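Local coordinates for minor capsid protein (PDB 6G42) that forms the penton of the mavirus capsid as a pentamer, combining a single jelly-roll with an inserted domain, and probably closes the fivefold vertices of the shell, at residues N167-D172 and E188-S193; I144-N149 and V181-D186. All coordinates share one frame; numbering follows the deposited sequence.

Interaction 1 of 2, residues N167-D172 and E188-S193; sequences NSFEFD and ETQDAS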
# COMPACT_ATOMS: atom_id res chain seq x y z
N ASN C 167 -19.42 13.39 11.90
CA ASN C 167 -19.06 12.79 13.20
C ASN C 167 -17.70 13.16 13.79
O ASN C 167 -17.53 13.14 15.01
CB ASN C 167 -19.16 11.26 13.12
CG ASN C 167 -18.24 10.66 12.06
OD1 ASN C 167 -17.05 10.49 12.29
ND2 ASN C 167 -18.81 10.33 10.91
N SER C 168 -16.74 13.49 12.93
CA SER C 168 -15.37 13.81 13.37
C SER C 168 -15.18 15.18 14.06
O SER C 168 -14.07 15.50 14.49
CB SER C 168 -14.42 13.66 12.18
OG SER C 168 -14.93 14.31 11.03
N PHE C 169 -16.23 15.99 14.17
CA PHE C 169 -16.27 17.13 15.11
C PHE C 169 -16.43 16.59 16.54
O PHE C 169 -16.86 15.46 16.74
CB PHE C 169 -17.43 18.08 14.79
CG PHE C 169 -17.23 18.90 13.54
CD1 PHE C 169 -16.28 19.92 13.49
CD2 PHE C 169 -18.02 18.68 12.41
CE1 PHE C 169 -16.10 20.68 12.34
CE2 PHE C 169 -17.85 19.43 11.26
CZ PHE C 169 -16.89 20.43 11.23
N GLU C 170 -16.08 17.42 17.52
CA GLU C 170 -16.29 17.08 18.94
C GLU C 170 -17.71 17.48 19.36
O GLU C 170 -18.11 18.63 19.19
CB GLU C 170 -15.25 17.77 19.83
CG GLU C 170 -15.16 17.18 21.24
CD GLU C 170 -14.20 17.93 22.16
OE1 GLU C 170 -13.37 18.73 21.66
OE2 GLU C 170 -14.28 17.73 23.39
N PHE C 171 -18.45 16.51 19.90
CA PHE C 171 -19.87 16.70 20.25
C PHE C 171 -20.16 16.59 21.74
O PHE C 171 -19.37 16.02 22.50
CB PHE C 171 -20.74 15.72 19.47
CG PHE C 171 -20.84 16.04 18.00
CD1 PHE C 171 -21.75 16.98 17.55
CD2 PHE C 171 -20.02 15.41 17.08
CE1 PHE C 171 -21.84 17.29 16.20
CE2 PHE C 171 -20.11 15.71 15.73
CZ PHE C 171 -21.02 16.65 15.29
N ASP C 172 -21.31 17.14 22.14
CA ASP C 172 -21.80 17.10 23.52
C ASP C 172 -23.33 17.03 23.47
O ASP C 172 -23.99 18.02 23.12
CB ASP C 172 -21.33 18.34 24.30
CG ASP C 172 -21.21 18.08 25.79
OD1 ASP C 172 -22.24 17.81 26.44
OD2 ASP C 172 -20.08 18.16 26.32
N GLU C 188 -12.04 25.85 13.44
CA GLU C 188 -12.08 24.45 13.89
C GLU C 188 -12.44 23.52 12.72
O GLU C 188 -13.37 23.81 11.96
CB GLU C 188 -13.08 24.27 15.03
CG GLU C 188 -12.62 24.81 16.38
CD GLU C 188 -11.68 23.88 17.14
OE1 GLU C 188 -11.20 22.86 16.58
OE2 GLU C 188 -11.40 24.17 18.33
N THR C 189 -11.71 22.41 12.61
CA THR C 189 -11.86 21.47 11.49
C THR C 189 -12.11 20.05 12.01
O THR C 189 -11.82 19.74 13.16
CB THR C 189 -10.62 21.50 10.55
OG1 THR C 189 -10.79 20.56 9.48
CG2 THR C 189 -9.33 21.20 11.30
N GLN C 190 -12.68 19.21 11.15
CA GLN C 190 -12.89 17.79 11.44
C GLN C 190 -11.56 17.10 11.72
O GLN C 190 -10.55 17.43 11.10
CB GLN C 190 -13.54 17.10 10.22
CG GLN C 190 -15.01 17.42 9.99
CD GLN C 190 -15.58 16.69 8.77
OE1 GLN C 190 -15.21 16.97 7.63
NE2 GLN C 190 -16.50 15.75 9.00
N ASP C 191 -11.55 16.13 12.64
CA ASP C 191 -10.34 15.31 12.87
C ASP C 191 -10.13 14.20 11.81
O ASP C 191 -9.07 13.55 11.80
CB ASP C 191 -10.24 14.79 14.34
CG ASP C 191 -11.28 13.72 14.71
OD1 ASP C 191 -11.44 12.71 13.99
OD2 ASP C 191 -11.91 13.87 15.78
N ALA C 192 -11.11 14.00 10.93
CA ALA C 192 -11.05 12.97 9.88
C ALA C 192 -12.04 13.26 8.75
O ALA C 192 -13.09 13.87 8.96
CB ALA C 192 -11.33 11.60 10.46
N SER C 193 -11.71 12.80 7.54
CA SER C 193 -12.57 12.95 6.38
C SER C 193 -13.83 12.09 6.55
O SER C 193 -13.74 10.96 7.01
CB SER C 193 -11.82 12.56 5.11
OG SER C 193 -12.58 12.87 3.95
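Ser168 carries the polar half of this contact, meeting Asp191 with its backbone and Ala192 with its side chain. The Asp191 N-H points almost straight at the carbonyl of its partner: Asp191 N lies 3.2 Å from Ser168 O with an angle of 175° at the hydrogen, yet the donor stands 50° above the carbonyl plane and so misses the lone pairs. The second bond is donated by the serine hydroxyl, Ser168 OG to Ala192 O at 2.8 Å, tilted only slightly from that carbonyl's plane. It depends on a chi1 of 47°, which sets OG between the serine's own N and carbonyl carbon and turns it toward Ala192 O. The carboxylate of Asp191 folds back beside the same serine, with Asp191 OD1 3.6 Å from Ser168 CB.

The apolar half belongs to Phe169 and Gln190. Gln190 CG sits over one face of the ring, 3.9 Å from the Phe169 centroid, in a CH-pi contact displaced toward the CE2 rim, and Glu188 O lies near the ring plane at its edge. The extended glutamine carries its amide onward to partners beyond the two segments: OE1 accepts from Phe142 N and NE2 meets Thr194 OG1.

Strand 187-189 is thereby joined, just past its end, to the loop that enters strand 171-173, in the domain inserted into the jelly-roll. A second subunit also reaches this region: its Lys137 forms a salt bridge with Glu170, and Gln246 of that subunit hydrogen-bonds Asn167 OD1.

Interaction 2 of 2, residues I144-N149 and V181-D186; sequences ITTTEN and VILNED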
# COMPACT_ATOMS: atom_id res chain seq x y z
N ILE C 144 -15.60 24.94 10.57
CA ILE C 144 -16.48 25.96 11.17
C ILE C 144 -15.58 27.09 11.65
O ILE C 144 -14.67 26.87 12.45
CB ILE C 144 -17.31 25.39 12.34
CG1 ILE C 144 -18.33 24.37 11.82
CG2 ILE C 144 -18.06 26.50 13.08
CD1 ILE C 144 -18.81 23.38 12.87
N THR C 145 -15.84 28.30 11.14
CA THR C 145 -15.12 29.51 11.53
C THR C 145 -16.00 30.36 12.45
O THR C 145 -17.19 30.54 12.18
CB THR C 145 -14.68 30.32 10.30
OG1 THR C 145 -13.86 29.50 9.47
CG2 THR C 145 -13.89 31.57 10.70
N THR C 146 -15.39 30.88 13.52
CA THR C 146 -16.10 31.57 14.60
C THR C 146 -15.25 32.65 15.26
O THR C 146 -14.02 32.56 15.26
CB THR C 146 -16.55 30.57 15.70
OG1 THR C 146 -15.52 29.60 15.92
CG2 THR C 146 -17.83 29.86 15.30
N THR C 147 -15.91 33.65 15.83
CA THR C 147 -15.27 34.67 16.67
C THR C 147 -15.30 34.23 18.14
O THR C 147 -16.09 33.36 18.52
CB THR C 147 -15.95 36.05 16.57
OG1 THR C 147 -17.31 35.95 17.00
CG2 THR C 147 -15.90 36.57 15.13
N GLU C 148 -14.45 34.85 18.95
CA GLU C 148 -14.34 34.53 20.38
C GLU C 148 -15.60 34.89 21.17
O GLU C 148 -15.99 34.17 22.09
CB GLU C 148 -13.11 35.20 21.00
CG GLU C 148 -12.92 34.91 22.49
CD GLU C 148 -11.48 35.06 22.98
OE1 GLU C 148 -10.66 35.72 22.31
OE2 GLU C 148 -11.18 34.51 24.05
N ASN C 149 -16.22 36.01 20.80
CA ASN C 149 -17.46 36.47 21.44
C ASN C 149 -18.65 35.51 21.21
O ASN C 149 -19.48 35.33 22.11
CB ASN C 149 -17.81 37.88 20.94
CG ASN C 149 -18.98 38.51 21.68
OD1 ASN C 149 -19.20 38.24 22.86
ND2 ASN C 149 -19.73 39.36 20.99
N VAL C 181 -21.86 21.51 19.18
CA VAL C 181 -20.55 21.50 18.54
C VAL C 181 -19.57 22.27 19.43
O VAL C 181 -19.65 23.50 19.53
CB VAL C 181 -20.60 22.10 17.12
CG1 VAL C 181 -19.22 22.09 16.47
CG2 VAL C 181 -21.59 21.34 16.26
N ILE C 182 -18.65 21.55 20.05
CA ILE C 182 -17.62 22.14 20.91
C ILE C 182 -16.55 22.82 20.04
O ILE C 182 -15.90 22.16 19.22
CB ILE C 182 -16.99 21.07 21.83
CG1 ILE C 182 -18.04 20.60 22.86
CG2 ILE C 182 -15.76 21.61 22.56
CD1 ILE C 182 -17.71 19.30 23.56
N LEU C 183 -16.36 24.12 20.25
CA LEU C 183 -15.41 24.93 19.48
C LEU C 183 -14.47 25.69 20.42
O LEU C 183 -14.94 26.44 21.28
CB LEU C 183 -16.17 25.93 18.61
CG LEU C 183 -17.18 25.36 17.61
CD1 LEU C 183 -18.03 26.47 17.01
CD2 LEU C 183 -16.47 24.58 16.52
N ASN C 184 -13.16 25.51 20.25
CA ASN C 184 -12.13 26.17 21.08
C ASN C 184 -11.22 27.18 20.38
O ASN C 184 -10.46 27.88 21.05
CB ASN C 184 -11.26 25.10 21.74
CG ASN C 184 -11.96 24.40 22.89
OD1 ASN C 184 -12.47 25.04 23.80
ND2 ASN C 184 -11.97 23.07 22.86
N GLU C 185 -11.29 27.26 19.05
CA GLU C 185 -10.40 28.14 18.26
C GLU C 185 -11.16 28.81 17.12
O GLU C 185 -12.30 28.45 16.82
CB GLU C 185 -9.21 27.34 17.73
CG GLU C 185 -8.55 26.47 18.79
CD GLU C 185 -7.21 25.89 18.37
OE1 GLU C 185 -7.02 25.60 17.17
OE2 GLU C 185 -6.35 25.71 19.26
N ASP C 186 -10.51 29.81 16.50
CA ASP C 186 -11.13 30.61 15.42
C ASP C 186 -11.65 29.70 14.32
O ASP C 186 -12.84 29.72 14.01
CB ASP C 186 -10.13 31.62 14.82
CG ASP C 186 -10.10 32.97 15.55
OD1 ASP C 186 -10.95 33.23 16.43
OD2 ASP C 186 -9.23 33.80 15.21
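Thr146 and Asp186 make a short backbone link, backed by an apolar cluster around Ile144 and Leu183, where strand 141-145 ends beside the loop leading into strand 187-189. The link centres on one carbonyl. Thr146 N donates to Asp186 O across 2.8 Å, in the carbonyl plane and with an angle of 148° at the hydrogen. The threonine hydroxyl adds a weak bond to this acceptor, Thr146 OG1 to Asp186 O at 3.3 Å, made possible by a chi1 of 39° that swings OG1 to the same side as its own N-H. A CA-H...O contact joins them, Thr145 CA to Asp186 O at 3.4 Å, and a reciprocal one runs from Asp186 CA to Thr146 O at 3.5 Å.

Beside the backbone link, side chains pack through their methyl groups. Leu183 CD1 reaches two methyls on one side of it, 3.8 Å from Thr146 CG2 and 3.9 Å from Ile144 CG2, the isoleucine and leucine side chains crossing at about a right angle. The other branch of Ile144 turns to Val181: Ile144 CD1 meets Val181 CG1 tip to tip at 3.8 Å.

The carboxylate of Asp186 has its main partner in Arg151, a salt bridge to helix 148-153, whose N-cap is Thr147. Pairing with the loop therefore coincides with the change from strand to helix. Ile156 of strand 154-158 packs against both Ile144 and Leu183. Through Ile156 and Val181, Ile144 joins the three-stranded sheet (132-136, 141-145, 187-189) to the five-stranded one, within which Val181 packs on Phe158 and Phe171.

Interactions 1 and 2 alternate along the chain and lie side by side, their centres about 13 Å apart. Two probable backbone hydrogen bonds stitch them together: Glu188 O lies 2.9 Å from Ile144 N, within the sheet shared by strands 141-145 and 187-189, and Glu170 O lies 3.1 Å from Ile182 N. Side chains add to this, with Glu188 CB 3.7 Å from Leu183 CD2 and the ring of Phe169 resting on Ile144, which extends the apolar packing of interaction 2 into interaction 1. Their surroundings differ. Only interaction 1 meets another chain of the pentamer; interaction 2 is made within one subunit, farther from the chain's centre.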